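Local coordinates for chorismate mutase and shikimate 5-dehydrogenase fusion protein (Clostridium acetobutylicum, PDB 3FBT) that probably catalyses the reversible NADPH-linked reduction of 3-dehydroshikimate to shikimate, through the shikimate dehydrogenase part of a fusion with chorismate mutase, at residues 207-212 with 230-235; 126-131 with 169-174. All coordinates share one frame; numbering follows the deposited sequence.

Both contacts belong to the six-stranded parallel sheet of the Rossmann-type, NADP-binding domain. Contact 2 comes first along the chain and closes before contact 1 opens. It lies in the half of the sheet that ends at strand 167-170. Contact 1 pairs the last two strands of the other half, with strand 232-234 at the edge. The centres are about 16 Å apart. The two meet directly where the Phe207 ring packs on Val126, CE1 to CG2 at 3.6 Å. Contact 2 includes glycine-loop residues predicted to bind NADP, and contact 1 leads into predicted NADP-binding residues Leu213 and Gly236.

Contact 1. Residues 207-212 with 230-235; sequences FSSAVD and GVKAVN
Strands 209-212 and 232-234 run parallel, with Ala210 opposite Ala233 and Val211 opposite Val234. Their axes approach to 4.8 Å and diverge by only 11°.

Three good backbone hydrogen bonds hold the pair. Ala210 N gives to Lys232 O at 2.7 Å, and the bond is practically straight at 179°. Ala210 O then receives Val234 N at 2.9 Å, and Val234 O receives Asp212 N at 2.8 Å. Ala210 thus uses both its N-H and its carbonyl toward the edge strand, as expected in a parallel ladder. A weak bond from Lys232 N to Ser208 O extends it at the start. CA-H...O contacts, such as Val211 CA to Val234 O, lie between the main bonds.

Apolar contacts are modest. Val231 points its side chain at the other strand, and its CG2 lies 3.3 Å from Phe207 O. With chi1 at -167°, its CG1 lies on the side of the Ala210 methyl, 4.4 Å from CB. On the other face, Val211 and Val234 bring their CG2 methyls within 4.4 Å.

The polar ends are held elsewhere. Lys232 passes its CE beside Ser209 OG at 3.7 Å, and NZ bonds to the carbonyls of Phe116 and Arg117. Asp212 bonds to Asn184, Thr220 and Ile214 N.

The pair closes the beta-alpha-beta unit through helix 221-228, which ends in a Schellman motif at Gly230. That helix covers the Ala210 face; helix 105-115 covers Val211 and Val234. Strand 181-184 pairs with the inner strand 209-212.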
loop_
_atom_site.group_PDB
_atom_site.type_symbol
_atom_site.label_atom_id
_atom_site.label_comp_id
_atom_site.label_asym_id
_atom_site.label_seq_id
_atom_site.Cartn_x
_atom_site.Cartn_y
_atom_site.Cartn_z
ATOM N N PHE A 207 44.886 8.263 10.264
ATOM C CA PHE A 207 44.403 7.816 8.933
ATOM C C PHE A 207 44.299 9.045 8.091
ATOM O O PHE A 207 44.320 10.129 8.613
ATOM C CB PHE A 207 43.033 7.115 9.097
ATOM C CG PHE A 207 43.133 5.794 9.783
ATOM C CD1 PHE A 207 43.139 4.622 9.056
ATOM C CD2 PHE A 207 43.286 5.723 11.160
ATOM C CE1 PHE A 207 43.275 3.399 9.687
ATOM C CE2 PHE A 207 43.417 4.505 11.792
ATOM C CZ PHE A 207 43.413 3.363 11.063
ATOM N N SER A 208 44.148 8.922 6.792
ATOM C CA SER A 208 43.920 10.176 6.051
ATOM C C SER A 208 42.474 10.390 5.546
ATOM O O SER A 208 42.186 11.434 4.993
ATOM C CB SER A 208 44.892 10.275 4.916
ATOM O OG SER A 208 44.714 9.124 4.137
ATOM N N SER A 209 41.578 9.409 5.730
ATOM C CA SER A 209 40.120 9.602 5.537
ATOM C C SER A 209 39.255 8.881 6.603
ATOM O O SER A 209 39.496 7.721 6.915
ATOM C CB SER A 209 39.741 9.060 4.203
ATOM O OG SER A 209 40.211 9.922 3.228
ATOM N N ALA A 210 38.258 9.575 7.149
ATOM C CA ALA A 210 37.367 9.006 8.081
ATOM C C ALA A 210 36.016 8.953 7.379
ATOM O O ALA A 210 35.573 10.013 6.971
ATOM C CB ALA A 210 37.263 9.920 9.288
ATOM N N VAL A 211 35.378 7.768 7.259
ATOM C CA VAL A 211 34.003 7.590 6.706
ATOM C C VAL A 211 33.060 7.028 7.820
ATOM O O VAL A 211 33.276 5.915 8.310
ATOM C CB VAL A 211 33.967 6.586 5.476
ATOM C CG1 VAL A 211 32.516 6.494 4.765
ATOM C CG2 VAL A 211 35.006 6.919 4.418
ATOM N N ASP A 212 32.053 7.775 8.234
ATOM C CA ASP A 212 31.019 7.233 9.117
ATOM C C ASP A 212 29.739 6.927 8.322
ATOM O O ASP A 212 29.258 7.757 7.579
ATOM C CB ASP A 212 30.660 8.226 10.202
ATOM C CG ASP A 212 30.071 7.537 11.434
ATOM O OD1 ASP A 212 29.493 6.446 11.262
ATOM O OD2 ASP A 212 30.239 8.055 12.590
ATOM N N GLY A 230 42.789 16.957 10.917
ATOM C CA GLY A 230 43.143 17.194 9.535
ATOM C C GLY A 230 42.766 16.071 8.622
ATOM O O GLY A 230 43.186 16.054 7.461
ATOM N N VAL A 231 41.945 15.137 9.111
ATOM C CA VAL A 231 41.537 13.968 8.293
ATOM C C VAL A 231 40.230 14.242 7.515
ATOM O O VAL A 231 39.252 14.685 8.110
ATOM C CB VAL A 231 41.347 12.627 9.160
ATOM C CG1 VAL A 231 41.248 11.408 8.243
ATOM C CG2 VAL A 231 42.473 12.432 10.150
ATOM N N LYS A 232 40.216 13.980 6.208
ATOM C CA LYS A 232 38.965 14.146 5.453
ATOM C C LYS A 232 37.828 13.359 6.103
ATOM O O LYS A 232 37.961 12.149 6.416
ATOM C CB LYS A 232 39.106 13.691 4.008
ATOM C CG LYS A 232 37.723 13.704 3.315
ATOM C CD LYS A 232 37.787 13.728 1.824
ATOM C CE LYS A 232 38.797 12.738 1.301
ATOM N NZ LYS A 232 39.008 12.993 -0.175
ATOM N N ALA A 233 36.704 14.037 6.307
ATOM C CA ALA A 233 35.607 13.472 7.041
ATOM C C ALA A 233 34.396 13.338 6.119
ATOM O O ALA A 233 34.034 14.311 5.452
ATOM C CB ALA A 233 35.274 14.372 8.251
ATOM N N VAL A 234 33.770 12.154 6.086
ATOM C CA VAL A 234 32.533 11.911 5.300
ATOM C C VAL A 234 31.457 11.212 6.162
ATOM O O VAL A 234 31.731 10.117 6.694
ATOM C CB VAL A 234 32.818 10.953 4.173
ATOM C CG1 VAL A 234 31.758 11.070 3.080
ATOM C CG2 VAL A 234 34.218 11.203 3.610
ATOM N N ASN A 235 30.265 11.816 6.317
ATOM C CA ASN A 235 29.118 11.119 6.990
ATOM C C ASN A 235 28.272 10.321 5.973
ATOM O O ASN A 235 28.575 10.351 4.821
ATOM C CB ASN A 235 28.232 12.062 7.760
ATOM C CG ASN A 235 27.430 12.997 6.845
ATOM O OD1 ASN A 235 27.088 12.644 5.717
ATOM N ND2 ASN A 235 27.170 14.209 7.322
#

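Contact 2. Residues 126-131 with 169-174; sequences VVLGSG and ISYDEL. With SO4 (sulfate ion), chain E.
Strand 124-128 and the turn from strand 167-170 into helix 171-174 face each other at a distance: Leu128 CA and Tyr171 CA are 8.9 Å apart. The contact is therefore made mainly by side chains. Ser170 is the N-cap of the helix, and Glu173 N bonds to its OG. Glu173 OE1 in turn accepts from Ser170 N at 2.6 Å, on the anti side of the carboxylate, completing a capping box.

Leu174 points at the strand. Its CG is anti to the backbone N (chi1 168°), and its two methyls divide the work. CD1 meets Val126 CG1 at 3.8 Å, and CD2 meets Leu128 CD2 at 4.1 Å. Tyr171 reaches over with its hydroxyl, OH lying 3.8 Å from Leu128 CB and 3.6 Å from Gly129 N, a contact without a hydrogen bond.

Beyond Leu128 the glycine loop, predicted to bind NADP, holds a sulfate, probably from the crystallisation liquor. Ser130 N gives to sulfate O3 at 3.2 Å, and Ser130 OG bonds to O4 at 2.7 Å. Sulfate O1 lies at the edge of the Tyr171 ring, and Arg154 and Thr153 also bind the ion.

Strand 124-128 sits between strands 148-153 and 181-184. Helix 134-143 packs on Val127, while Val126 and Leu128 also touch Val152.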
loop_
_atom_site.group_PDB
_atom_site.type_symbol
_atom_site.label_atom_id
_atom_site.label_comp_id
_atom_site.label_asym_id
_atom_site.label_seq_id
_atom_site.Cartn_x
_atom_site.Cartn_y
_atom_site.Cartn_z
ATOM N N VAL A 126 40.408 0.184 7.059
ATOM C CA VAL A 126 40.000 -0.298 8.348
ATOM C C VAL A 126 38.508 -0.167 8.617
ATOM O O VAL A 126 37.964 0.919 8.655
ATOM C CB VAL A 126 40.840 0.398 9.492
ATOM C CG1 VAL A 126 40.276 0.025 10.841
ATOM C CG2 VAL A 126 42.295 -0.091 9.365
ATOM N N VAL A 127 37.852 -1.275 8.844
ATOM C CA VAL A 127 36.412 -1.239 9.150
ATOM C C VAL A 127 36.094 -1.461 10.620
ATOM O O VAL A 127 36.524 -2.475 11.230
ATOM C CB VAL A 127 35.645 -2.314 8.315
ATOM C CG1 VAL A 127 34.115 -2.214 8.547
ATOM C CG2 VAL A 127 35.983 -2.237 6.877
ATOM N N LEU A 128 35.296 -0.557 11.189
ATOM C CA LEU A 128 34.887 -0.694 12.573
ATOM C C LEU A 128 33.522 -1.342 12.724
ATOM O O LEU A 128 32.523 -0.828 12.188
ATOM C CB LEU A 128 34.853 0.650 13.284
ATOM C CG LEU A 128 36.077 1.530 13.001
ATOM C CD1 LEU A 128 35.824 2.863 13.715
ATOM C CD2 LEU A 128 37.320 0.865 13.420
ATOM N N GLY A 129 33.481 -2.446 13.472
ATOM C CA GLY A 129 32.294 -3.301 13.612
ATOM C C GLY A 129 32.057 -4.351 12.528
ATOM O O GLY A 129 32.505 -4.240 11.388
ATOM N N SER A 130 31.299 -5.378 12.884
ATOM C CA SER A 130 30.998 -6.479 11.974
ATOM C C SER A 130 29.554 -6.652 11.576
ATOM O O SER A 130 29.255 -7.575 10.832
ATOM C CB SER A 130 31.415 -7.777 12.637
ATOM O OG SER A 130 30.685 -7.896 13.837
ATOM N N GLY A 131 28.652 -5.834 12.111
ATOM C CA GLY A 131 27.257 -5.803 11.683
ATOM C C GLY A 131 26.823 -4.554 10.911
ATOM O O GLY A 131 27.623 -3.834 10.289
ATOM N N ILE A 169 40.758 -7.966 14.109
ATOM C CA ILE A 169 41.593 -7.549 15.214
ATOM C C ILE A 169 40.735 -6.923 16.290
ATOM O O ILE A 169 39.560 -6.557 16.027
ATOM C CB ILE A 169 42.759 -6.590 14.737
ATOM C CG1 ILE A 169 42.219 -5.261 14.255
ATOM C CG2 ILE A 169 43.591 -7.322 13.671
ATOM C CD1 ILE A 169 43.357 -4.185 13.838
ATOM N N SER A 170 41.306 -6.788 17.483
ATOM C CA SER A 170 40.624 -6.097 18.580
ATOM C C SER A 170 40.849 -4.612 18.589
ATOM O O SER A 170 41.763 -4.076 17.910
ATOM C CB SER A 170 41.114 -6.650 19.935
ATOM O OG SER A 170 42.512 -6.440 20.094
ATOM N N TYR A 171 40.035 -3.911 19.372
ATOM C CA TYR A 171 40.205 -2.500 19.419
ATOM C C TYR A 171 41.596 -2.177 19.991
ATOM O O TYR A 171 42.268 -1.183 19.576
ATOM C CB TYR A 171 39.064 -1.813 20.163
ATOM C CG TYR A 171 37.851 -1.596 19.248
ATOM C CD1 TYR A 171 37.698 -0.431 18.545
ATOM C CD2 TYR A 171 36.903 -2.609 19.044
ATOM C CE1 TYR A 171 36.641 -0.247 17.690
ATOM C CE2 TYR A 171 35.830 -2.419 18.191
ATOM C CZ TYR A 171 35.687 -1.235 17.530
ATOM O OH TYR A 171 34.638 -1.066 16.639
ATOM N N ASP A 172 42.049 -3.029 20.899
ATOM C CA ASP A 172 43.393 -2.868 21.424
ATOM C C ASP A 172 44.451 -2.940 20.364
ATOM O O ASP A 172 45.335 -2.135 20.353
ATOM C CB ASP A 172 43.714 -3.949 22.442
ATOM C CG ASP A 172 42.867 -3.858 23.621
ATOM O OD1 ASP A 172 42.643 -2.729 24.140
ATOM O OD2 ASP A 172 42.375 -4.943 24.020
ATOM N N GLU A 173 44.392 -3.947 19.510
ATOM C CA GLU A 173 45.361 -4.087 18.434
ATOM C C GLU A 173 45.312 -2.911 17.447
ATOM O O GLU A 173 46.301 -2.625 16.747
ATOM C CB GLU A 173 45.089 -5.387 17.689
ATOM C CG GLU A 173 45.128 -6.663 18.557
ATOM C CD GLU A 173 44.746 -7.880 17.732
ATOM O OE1 GLU A 173 43.530 -8.133 17.558
ATOM O OE2 GLU A 173 45.657 -8.548 17.179
ATOM N N LEU A 174 44.175 -2.237 17.385
ATOM C CA LEU A 174 43.980 -1.240 16.340
ATOM C C LEU A 174 44.824 -0.064 16.750
ATOM O O LEU A 174 45.358 0.651 15.909
ATOM C CB LEU A 174 42.519 -0.771 16.293
ATOM C CG LEU A 174 42.229 0.478 15.436
ATOM C CD1 LEU A 174 42.517 0.190 13.944
ATOM C CD2 LEU A 174 40.815 0.902 15.582
HETATM S S SO4 E . 31.355 -5.899 16.877
HETATM O O1 SO4 E . 32.370 -5.132 17.652
HETATM O O2 SO4 E . 30.483 -6.326 17.974
HETATM O O3 SO4 E . 30.556 -5.045 15.979
HETATM O O4 SO4 E . 31.864 -6.986 16.054
#